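Local coordinates for protein Lmaj004091aaa (Leishmania major, PDB 1XTP) that probably trimethylates or dimethylates the N-terminal amine of proteins that begin with an X-Pro-Lys motif, using S-adenosyl-L-methionine as methyl donor, at residues A[19-22]-A[23-27]; A[42-45]-A[46-49]; A[128-131]-A[132-135]; A[76-79]-A[80-84]. All blocks are in the same frame, centred on the assembly; numbering follows the deposited sequence.

Interaction 1 of 4, residues A[19-22]-A[23-27]; sequences GRDT and NGKTY
Asp21 holds its CG between its own backbone N and carbonyl carbon (chi1 72°), which folds the carboxylate back over the turn and sets OD1 among the N-H groups of Asn23, Gly24 and Lys25. Of these donors Lys25 N makes the sound bond, 3.1 Å to Asp21 OD1, arriving from above the carboxylate plane (56° out of it); Asn23 N and Gly24 N lie closer to that oxygen, but their N-H groups point poorly and the bonds are weak. The other oxygen is held by water. One water donates to Asp21 OD2 at 2.7 Å and weakly bridges to Asn23 ND2; a second water donates to Asp21 OD2 and accepts from Tyr27 OH at 2.6 Å, in the plane of the Tyr27 ring at its edge. Away from the turn, strands 19-21 and 26-27 pair antiparallel, Gly19 with Tyr27 as the hydrogen-bonded pair. Tyr27 N donates to Gly19 O at 2.8 Å, Gly19 N returns a bond to Tyr27 O, and Asp21 N reaches Lys25 O at 2.8 Å. Gly24 N closes the turn on Asp21 O at 3.0 Å. On the other side of the strand 19-21, Arg20 and Thr22 exchange backbone bonds with the strand 205-208. A type I turn from Asp21 to Gly24, whose last residue has a positive phi (107°), together with the Asp21 N to Lys25 O bond, marks a 3:5 beta hairpin with a G1 bulge.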
loop_
_atom_site.group_PDB
_atom_site.type_symbol
_atom_site.label_atom_id
_atom_site.label_comp_id
_atom_site.label_asym_id
_atom_site.label_seq_id
_atom_site.Cartn_x
_atom_site.Cartn_y
_atom_site.Cartn_z
ATOM N N GLY A 19 10.379 -16.889 -5.363
ATOM C CA GLY A 19 9.573 -16.107 -6.284
ATOM C C GLY A 19 10.339 -15.888 -7.564
ATOM O O GLY A 19 11.292 -16.589 -7.848
ATOM N N ARG A 20 9.920 -14.889 -8.319
ATOM C CA ARG A 20 10.427 -14.677 -9.642
ATOM C C ARG A 20 10.103 -13.255 -10.064
ATOM O O ARG A 20 9.314 -12.572 -9.415
ATOM C CB ARG A 20 9.767 -15.669 -10.609
ATOM C CG ARG A 20 8.250 -15.457 -10.797
ATOM C CD ARG A 20 7.675 -16.416 -11.819
ATOM N NE ARG A 20 6.360 -15.988 -12.312
ATOM C CZ ARG A 20 6.147 -15.216 -13.386
ATOM N NH1 ARG A 20 7.163 -14.753 -14.134
ATOM N NH2 ARG A 20 4.898 -14.898 -13.716
ATOM N N ASP A 21 10.704 -12.813 -11.156
ATOM C CA ASP A 21 10.268 -11.563 -11.770
ATOM C C ASP A 21 9.484 -11.800 -13.044
ATOM O O ASP A 21 9.373 -12.916 -13.527
ATOM C CB ASP A 21 11.443 -10.590 -11.961
ATOM C CG ASP A 21 12.410 -10.996 -13.057
ATOM O OD1 ASP A 21 12.003 -11.639 -14.037
ATOM O OD2 ASP A 21 13.601 -10.594 -12.956
ATOM N N THR A 22 8.958 -10.721 -13.601
ATOM C CA THR A 22 8.112 -10.791 -14.765
ATOM C C THR A 22 8.878 -11.108 -16.045
ATOM O O THR A 22 8.259 -11.471 -17.044
ATOM C CB THR A 22 7.254 -9.497 -14.910
ATOM O OG1 THR A 22 8.071 -8.331 -14.742
ATOM C CG2 THR A 22 6.151 -9.472 -13.845
ATOM N N ASN A 23 10.214 -11.003 -16.024
ATOM C CA ASN A 23 11.015 -11.477 -17.157
ATOM C C ASN A 23 11.303 -12.984 -17.096
ATOM O O ASN A 23 11.716 -13.601 -18.106
ATOM C CB ASN A 23 12.328 -10.684 -17.300
ATOM C CG ASN A 23 12.084 -9.214 -17.558
ATOM O OD1 ASN A 23 11.144 -8.834 -18.267
ATOM N ND2 ASN A 23 12.917 -8.371 -16.957
ATOM N N GLY A 24 11.090 -13.554 -15.912
ATOM C CA GLY A 24 11.239 -14.981 -15.689
ATOM C C GLY A 24 12.461 -15.387 -14.898
ATOM O O GLY A 24 12.757 -16.562 -14.785
ATOM N N LYS A 25 13.197 -14.436 -14.362
ATOM C CA LYS A 25 14.294 -14.778 -13.453
ATOM C C LYS A 25 13.698 -15.279 -12.145
ATOM O O LYS A 25 12.735 -14.706 -11.625
ATOM C CB LYS A 25 15.185 -13.569 -13.206
ATOM C CG LYS A 25 16.411 -13.870 -12.341
ATOM C CD LYS A 25 17.233 -12.619 -12.058
ATOM C CE LYS A 25 18.275 -12.911 -10.988
ATOM N NZ LYS A 25 19.131 -11.734 -10.660
ATOM N N THR A 26 14.255 -16.352 -11.606
ATOM C CA THR A 26 13.676 -16.972 -10.408
ATOM C C THR A 26 14.629 -16.854 -9.248
ATOM O O THR A 26 15.835 -16.682 -9.442
ATOM C CB THR A 26 13.334 -18.464 -10.605
ATOM O OG1 THR A 26 14.537 -19.209 -10.806
ATOM C CG2 THR A 26 12.382 -18.662 -11.784
ATOM N N TYR A 27 14.060 -16.928 -8.047
ATOM C CA TYR A 27 14.793 -16.781 -6.804
ATOM C C TYR A 27 14.431 -17.851 -5.813
ATOM O O TYR A 27 13.273 -18.201 -5.663
ATOM C CB TYR A 27 14.462 -15.438 -6.176
ATOM C CG TYR A 27 14.960 -14.283 -6.987
ATOM C CD1 TYR A 27 16.307 -13.952 -6.990
ATOM C CD2 TYR A 27 14.087 -13.512 -7.753
ATOM C CE1 TYR A 27 16.773 -12.885 -7.731
ATOM C CE2 TYR A 27 14.546 -12.440 -8.493
ATOM C CZ TYR A 27 15.892 -12.137 -8.480
ATOM O OH TYR A 27 16.360 -11.069 -9.198
HETATM O O HOH W 1 15.269 -9.893 -15.013
HETATM O O HOH W 2 14.531 -9.698 -10.400
HETATM O O HOH W 3 8.924 -7.627 -17.410
#

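Interaction 2 of 4, residues A[42-45]-A[46-49]; sequences LYDP and EKGW
Asp44 meets the backbone of Glu46, Lys47 and Gly48. Its CB stands 4.0 Å from Gly48 N. CG, anti to the backbone N (chi1 -174°) and beside the carbonyl carbon, is carried toward the residues that follow; it lies 3.9 Å from Lys47 N and 4.0 Å from Lys47 CB, the two side chains running alongside each other in the same direction. At the tip OD1 takes two N-H groups, Lys47 N at 2.9 Å and Glu46 N at 3.0 Å. Both arrive on the anti side of OD1, but from opposite faces of the carboxylate plane, 25° and 27° out of it, so one oxygen is straddled by two donors. The main chain of the same residue adds a third bond, Gly48 N to Asp44 O at 2.8 Å. Further back, Leu42 CD2 touches Trp49 CB at 4.2 Å, an apolar contact close to the helix 49-58; the indole itself points elsewhere, its NE1 bonded to Tyr170 O and its ring edge-to-face with Trp34. With OD1 gripping the N-H groups two and three residues on, and the carbonyl of Asp44 that of the fourth, this is an Asx turn within a five-residue Asx motif.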
loop_
_atom_site.group_PDB
_atom_site.type_symbol
_atom_site.label_atom_id
_atom_site.label_comp_id
_atom_site.label_asym_id
_atom_site.label_seq_id
_atom_site.Cartn_x
_atom_site.Cartn_y
_atom_site.Cartn_z
ATOM N N LEU A 42 19.472 3.715 -4.658
ATOM C CA LEU A 42 18.101 3.208 -4.822
ATOM C C LEU A 42 17.165 4.156 -5.560
ATOM O O LEU A 42 16.127 3.721 -6.093
ATOM C CB LEU A 42 17.499 2.840 -3.472
ATOM C CG LEU A 42 18.090 1.605 -2.785
ATOM C CD1 LEU A 42 17.147 1.189 -1.690
ATOM C CD2 LEU A 42 18.302 0.432 -3.725
ATOM N N TYR A 43 17.529 5.432 -5.563
ATOM C CA TYR A 43 16.746 6.498 -6.187
ATOM C C TYR A 43 17.255 6.907 -7.571
ATOM O O TYR A 43 16.733 7.851 -8.170
ATOM C CB TYR A 43 16.649 7.714 -5.229
ATOM C CG TYR A 43 15.875 7.351 -3.976
ATOM C CD1 TYR A 43 14.480 7.302 -3.985
ATOM C CD2 TYR A 43 16.539 6.979 -2.796
ATOM C CE1 TYR A 43 13.765 6.938 -2.854
ATOM C CE2 TYR A 43 15.821 6.611 -1.659
ATOM C CZ TYR A 43 14.446 6.584 -1.702
ATOM O OH TYR A 43 13.741 6.231 -0.588
ATOM N N ASP A 44 18.246 6.192 -8.092
ATOM C CA ASP A 44 18.647 6.367 -9.487
ATOM C C ASP A 44 17.462 5.953 -10.383
ATOM O O ASP A 44 16.916 4.879 -10.198
ATOM C CB ASP A 44 19.902 5.550 -9.811
ATOM C CG ASP A 44 20.422 5.821 -11.204
ATOM O OD1 ASP A 44 19.821 5.332 -12.183
ATOM O OD2 ASP A 44 21.422 6.534 -11.331
ATOM N N PRO A 45 17.038 6.832 -11.315
ATOM C CA PRO A 45 15.837 6.598 -12.132
ATOM C C PRO A 45 15.899 5.429 -13.106
ATOM O O PRO A 45 14.860 4.920 -13.510
ATOM C CB PRO A 45 15.655 7.917 -12.897
ATOM C CG PRO A 45 16.921 8.618 -12.817
ATOM C CD PRO A 45 17.662 8.133 -11.617
ATOM N N GLU A 46 17.102 5.019 -13.472
ATOM C CA GLU A 46 17.324 3.905 -14.395
ATOM C C GLU A 46 17.795 2.623 -13.702
ATOM O O GLU A 46 17.587 1.532 -14.206
ATOM C CB GLU A 46 18.369 4.326 -15.433
ATOM C CG GLU A 46 17.912 5.459 -16.319
ATOM C CD GLU A 46 19.073 6.131 -17.055
ATOM O OE1 GLU A 46 20.150 5.499 -17.227
ATOM O OE2 GLU A 46 18.876 7.292 -17.467
ATOM N N LYS A 47 18.431 2.760 -12.544
ATOM C CA LYS A 47 19.053 1.623 -11.879
ATOM C C LYS A 47 18.516 1.335 -10.491
ATOM O O LYS A 47 18.829 0.298 -9.913
ATOM C CB LYS A 47 20.549 1.870 -11.783
ATOM C CG LYS A 47 21.221 2.012 -13.140
ATOM C CD LYS A 47 22.722 1.978 -13.002
ATOM C CE LYS A 47 23.412 2.385 -14.303
ATOM N NZ LYS A 47 24.894 2.243 -14.176
ATOM N N GLY A 48 17.712 2.245 -9.955
ATOM C CA GLY A 48 17.365 2.227 -8.557
ATOM C C GLY A 48 15.999 1.607 -8.352
ATOM O O GLY A 48 15.067 1.924 -9.077
ATOM N N TRP A 49 15.897 0.723 -7.366
ATOM C CA TRP A 49 14.626 0.070 -7.012
ATOM C C TRP A 49 13.482 1.077 -6.871
ATOM O O TRP A 49 12.415 0.926 -7.481
ATOM C CB TRP A 49 14.807 -0.700 -5.718
ATOM C CG TRP A 49 13.546 -1.130 -5.116
ATOM C CD1 TRP A 49 12.877 -0.514 -4.110
ATOM C CD2 TRP A 49 12.769 -2.264 -5.491
ATOM N NE1 TRP A 49 11.717 -1.178 -3.838
ATOM C CE2 TRP A 49 11.619 -2.262 -4.672
ATOM C CE3 TRP A 49 12.910 -3.264 -6.471
ATOM C CZ2 TRP A 49 10.632 -3.231 -4.774
ATOM C CZ3 TRP A 49 11.921 -4.235 -6.579
ATOM C CH2 TRP A 49 10.796 -4.214 -5.734
#

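Interaction 3 of 4, residues A[128-131]-A[132-135]; sequences MLEE and AKRE
The Arg134 guanidinium lies across the backbone of the preceding turn, with Glu130 O over one face, 3.4 Å above the plane and offset toward the rim, and Glu131 N over that face too. Its NE and NH2 side is turned to Glu131, and both nitrogens bond to the same oxygen: NE to OE1 of Glu131 at 3.1 Å, and NH2 to that OE1 at 3.3 Å. They reach OE1 from the same face of the carboxylate, whose plane stands 63° from the guanidinium. Arg134 gets there through a bend at chi3 (-85°). Glu130 and the extended Lys133 run side by side, and Lys133 NZ meets Glu130 OE2 on its syn side at 3.0 Å. Along the main chain, i to i+4 bonds include Glu135 N to Glu131 O at 2.8 Å. Leu129 and Ala132 pack on the strands 141-146 and 118-123, and selenomethionine Met128 touches the bound S-adenosyl-L-homoselenocysteine. The salt-bridged side chains also lean on neighbours, Lys133 on Phe144 and Glu131 on Ala62 and Ile104. Glu131 OE2 lies 4.7 Å from Glu135 OE2, so Arg134 probably offsets this negative pair, while its two-nitrogen grip on one oxygen fixes the guanidinium beside Glu131.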
loop_
_atom_site.group_PDB
_atom_site.type_symbol
_atom_site.label_atom_id
_atom_site.label_comp_id
_atom_site.label_asym_id
_atom_site.label_seq_id
_atom_site.Cartn_x
_atom_site.Cartn_y
_atom_site.Cartn_z
HETATM N N MSE A 128 1.002 13.987 -9.794
HETATM C CA MSE A 128 -0.095 13.237 -9.165
HETATM C C MSE A 128 -0.665 14.055 -8.001
HETATM O O MSE A 128 -1.881 14.238 -7.890
HETATM C CB MSE A 128 0.371 11.871 -8.653
HETATM C CG MSE A 128 0.977 10.943 -9.697
HETATM SE SE MSE A 128 -0.339 10.383 -11.017
HETATM C CE MSE A 128 -1.478 9.488 -9.923
ATOM N N LEU A 129 0.224 14.549 -7.143
ATOM C CA LEU A 129 -0.179 15.335 -5.975
ATOM C C LEU A 129 -0.859 16.656 -6.347
ATOM O O LEU A 129 -1.814 17.083 -5.692
ATOM C CB LEU A 129 1.030 15.603 -5.079
ATOM C CG LEU A 129 0.786 16.258 -3.708
ATOM C CD1 LEU A 129 -0.148 15.434 -2.859
ATOM C CD2 LEU A 129 2.111 16.434 -2.976
ATOM N N GLU A 130 -0.348 17.297 -7.388
ATOM C CA GLU A 130 -0.919 18.540 -7.910
ATOM C C GLU A 130 -2.330 18.346 -8.433
ATOM O O GLU A 130 -3.200 19.162 -8.192
ATOM C CB GLU A 130 -0.026 19.127 -9.021
ATOM C CG GLU A 130 1.261 19.800 -8.509
ATOM C CD GLU A 130 0.996 20.831 -7.400
ATOM O OE1 GLU A 130 0.159 21.745 -7.621
ATOM O OE2 GLU A 130 1.612 20.708 -6.310
ATOM N N GLU A 131 -2.547 17.262 -9.156
ATOM C CA GLU A 131 -3.878 16.932 -9.629
ATOM C C GLU A 131 -4.850 16.605 -8.485
ATOM O O GLU A 131 -6.019 16.990 -8.540
ATOM C CB GLU A 131 -3.791 15.771 -10.616
ATOM C CG GLU A 131 -5.126 15.306 -11.144
ATOM C CD GLU A 131 -5.890 16.381 -11.901
ATOM O OE1 GLU A 131 -5.269 17.334 -12.417
ATOM O OE2 GLU A 131 -7.129 16.250 -11.999
ATOM N N ALA A 132 -4.373 15.882 -7.473
ATOM C CA ALA A 132 -5.133 15.663 -6.239
ATOM C C ALA A 132 -5.639 16.959 -5.615
ATOM O O ALA A 132 -6.798 17.032 -5.194
ATOM C CB ALA A 132 -4.265 14.913 -5.217
ATOM N N LYS A 133 -4.760 17.967 -5.528
ATOM C CA LYS A 133 -5.137 19.300 -5.027
ATOM C C LYS A 133 -6.321 19.890 -5.796
ATOM O O LYS A 133 -7.225 20.460 -5.193
ATOM C CB LYS A 133 -3.955 20.276 -5.097
ATOM C CG LYS A 133 -2.960 20.128 -4.000
ATOM C CD LYS A 133 -1.796 21.070 -4.205
ATOM C CE LYS A 133 -0.640 20.716 -3.307
ATOM N NZ LYS A 133 0.568 21.507 -3.653
ATOM N N ARG A 134 -6.311 19.742 -7.118
ATOM C CA ARG A 134 -7.415 20.221 -7.960
ATOM C C ARG A 134 -8.677 19.374 -7.798
ATOM O O ARG A 134 -9.777 19.893 -7.758
ATOM C CB ARG A 134 -7.015 20.231 -9.430
ATOM C CG ARG A 134 -5.896 21.206 -9.723
ATOM C CD ARG A 134 -5.642 21.348 -11.226
ATOM N NE ARG A 134 -4.740 20.312 -11.736
ATOM C CZ ARG A 134 -3.417 20.307 -11.556
ATOM N NH1 ARG A 134 -2.811 21.279 -10.865
ATOM N NH2 ARG A 134 -2.687 19.314 -12.064
ATOM N N GLU A 135 -8.508 18.066 -7.711
ATOM C CA GLU A 135 -9.652 17.180 -7.641
ATOM C C GLU A 135 -10.306 17.270 -6.263
ATOM O O GLU A 135 -11.501 17.009 -6.125
ATOM C CB GLU A 135 -9.254 15.749 -8.010
ATOM C CG GLU A 135 -9.479 15.408 -9.482
ATOM C CD GLU A 135 -10.935 15.062 -9.754
ATOM O OE1 GLU A 135 -11.416 14.074 -9.162
ATOM O OE2 GLU A 135 -11.608 15.771 -10.544
#

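Interaction 4 of 4, residues A[76-79]-A[80-84]; sequences DVDI and EGSRN
Asp78 and Ser82 stand one turn apart on the alpha helix 75-87 of this Rossmann-like methyltransferase; within the helix, residues 76-84 are joined by i to i+4 backbone bonds. These come first: Gly81 N to Val77 O at 3.0 Å, Arg83 N to Ile79 O at 3.0 Å, and the bonds of Glu80 N to Asp76 O and Ser82 N to Asp78 O, all close to straight. The second kind is ionic. Arg83 addresses Glu80 side-on, with NE to OE1 of Glu80 at 3.1 Å and NH2 to OE2 of Glu80 at 2.9 Å, one nitrogen to each oxygen; both oxygens are met from above the carboxylate plane. Bends in both chains, at chi2 of Glu80 (67°) and chi3 of Arg83 (69°), bring the groups together. The third kind is a buried polar network. Asp78 OD1 has Lys196 and Gln165 as partners and OD2 forms a salt bridge with Arg106; Gln165 and Arg106 are predicted to bind S-adenosyl-L-methionine, so Asp78 probably helps to position them. Ser82 OG also bonds to Lys196. Between the two residues sits a water, which receives a bond from Ser82 OG at 2.7 Å and donates to Asp78 OD2 at 2.8 Å.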
loop_
_atom_site.group_PDB
_atom_site.type_symbol
_atom_site.label_atom_id
_atom_site.label_comp_id
_atom_site.label_asym_id
_atom_site.label_seq_id
_atom_site.Cartn_x
_atom_site.Cartn_y
_atom_site.Cartn_z
ATOM N N ASP A 76 -15.748 1.239 -8.396
ATOM C CA ASP A 76 -16.959 1.242 -7.560
ATOM C C ASP A 76 -16.981 0.101 -6.547
ATOM O O ASP A 76 -17.257 0.320 -5.371
ATOM C CB ASP A 76 -18.230 1.191 -8.426
ATOM C CG ASP A 76 -18.465 2.474 -9.216
ATOM O OD1 ASP A 76 -18.087 3.568 -8.731
ATOM O OD2 ASP A 76 -19.041 2.382 -10.323
ATOM N N VAL A 77 -16.681 -1.103 -7.010
ATOM C CA VAL A 77 -16.602 -2.263 -6.126
ATOM C C VAL A 77 -15.483 -2.112 -5.085
ATOM O O VAL A 77 -15.688 -2.418 -3.907
ATOM C CB VAL A 77 -16.473 -3.598 -6.923
ATOM C CG1 VAL A 77 -15.196 -3.633 -7.737
ATOM C CG2 VAL A 77 -16.505 -4.804 -5.985
ATOM N N ASP A 78 -14.323 -1.599 -5.498
ATOM C CA ASP A 78 -13.246 -1.364 -4.575
ATOM C C ASP A 78 -13.649 -0.425 -3.447
ATOM O O ASP A 78 -13.380 -0.706 -2.291
ATOM C CB ASP A 78 -12.020 -0.783 -5.304
ATOM C CG ASP A 78 -10.958 -0.295 -4.346
ATOM O OD1 ASP A 78 -10.418 -1.139 -3.597
ATOM O OD2 ASP A 78 -10.693 0.932 -4.317
ATOM N N ILE A 79 -14.261 0.700 -3.785
ATOM C CA ILE A 79 -14.630 1.702 -2.794
ATOM C C ILE A 79 -15.728 1.175 -1.833
ATOM O O ILE A 79 -15.686 1.421 -0.620
ATOM C CB ILE A 79 -15.083 3.016 -3.507
ATOM C CG1 ILE A 79 -13.883 3.688 -4.200
ATOM C CG2 ILE A 79 -15.729 3.993 -2.527
ATOM C CD1 ILE A 79 -12.738 4.137 -3.250
ATOM N N GLU A 80 -16.691 0.433 -2.366
ATOM C CA GLU A 80 -17.752 -0.132 -1.529
ATOM C C GLU A 80 -17.214 -1.201 -0.554
ATOM O O GLU A 80 -17.570 -1.215 0.630
ATOM C CB GLU A 80 -18.873 -0.682 -2.411
ATOM C CG GLU A 80 -20.070 -1.249 -1.652
ATOM C CD GLU A 80 -20.875 -0.197 -0.868
ATOM O OE1 GLU A 80 -20.526 1.007 -0.888
ATOM O OE2 GLU A 80 -21.888 -0.587 -0.243
ATOM N N GLY A 81 -16.336 -2.074 -1.043
ATOM C CA GLY A 81 -15.638 -3.044 -0.175
ATOM C C GLY A 81 -14.856 -2.420 0.984
ATOM O O GLY A 81 -14.906 -2.914 2.110
ATOM N N SER A 82 -14.126 -1.342 0.697
ATOM C CA SER A 82 -13.378 -0.621 1.715
ATOM C C SER A 82 -14.312 0.030 2.740
ATOM O O SER A 82 -14.073 -0.013 3.955
ATOM C CB SER A 82 -12.526 0.463 1.061
ATOM O OG SER A 82 -11.515 -0.107 0.276
ATOM N N ARG A 83 -15.366 0.657 2.238
ATOM C CA ARG A 83 -16.332 1.327 3.106
ATOM C C ARG A 83 -17.007 0.345 4.084
ATOM O O ARG A 83 -17.096 0.617 5.299
ATOM C CB ARG A 83 -17.374 2.053 2.270
ATOM C CG ARG A 83 -18.296 2.891 3.123
ATOM C CD ARG A 83 -19.469 3.448 2.332
ATOM N NE ARG A 83 -20.438 2.435 1.914
ATOM C CZ ARG A 83 -21.247 1.752 2.732
ATOM N NH1 ARG A 83 -21.209 1.924 4.056
ATOM N NH2 ARG A 83 -22.099 0.869 2.216
ATOM N N ASN A 84 -17.461 -0.793 3.557
ATOM C CA ASN A 84 -18.048 -1.861 4.382
ATOM C C ASN A 84 -17.036 -2.465 5.373
ATOM O O ASN A 84 -17.361 -2.721 6.524
ATOM C CB ASN A 84 -18.661 -2.954 3.495
ATOM C CG ASN A 84 -19.909 -2.475 2.745
ATOM O OD1 ASN A 84 -20.560 -1.520 3.149
ATOM N ND2 ASN A 84 -20.241 -3.147 1.648
HETATM O O HOH W 4 -10.438 1.524 -1.593
#

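The four contacts follow one another along the chain, in the order 1, 2, 4, 3, without touching, interactions 1 and 2 being nearest, about 8 Å between closest atoms. Both of these are turns in which an aspartate carboxylate gathers backbone N-H groups, but the first closes a hairpin beside the strand 205-208, whereas the second leads toward the helix 49-58. Interactions 3 and 4 each lie within a single helix, 126-135 and 75-87, and carry an arginine-glutamate salt bridge. All four are partly buried; in 1 and 2 at least half the residues are exposed, while each helix has a buried side: apolar against the central sheet in 128-135, but in 76-84 turning Asp78 toward Arg106 and Gln165, predicted to bind the cofactor, with Lys196 shared between Asp78 and Ser82.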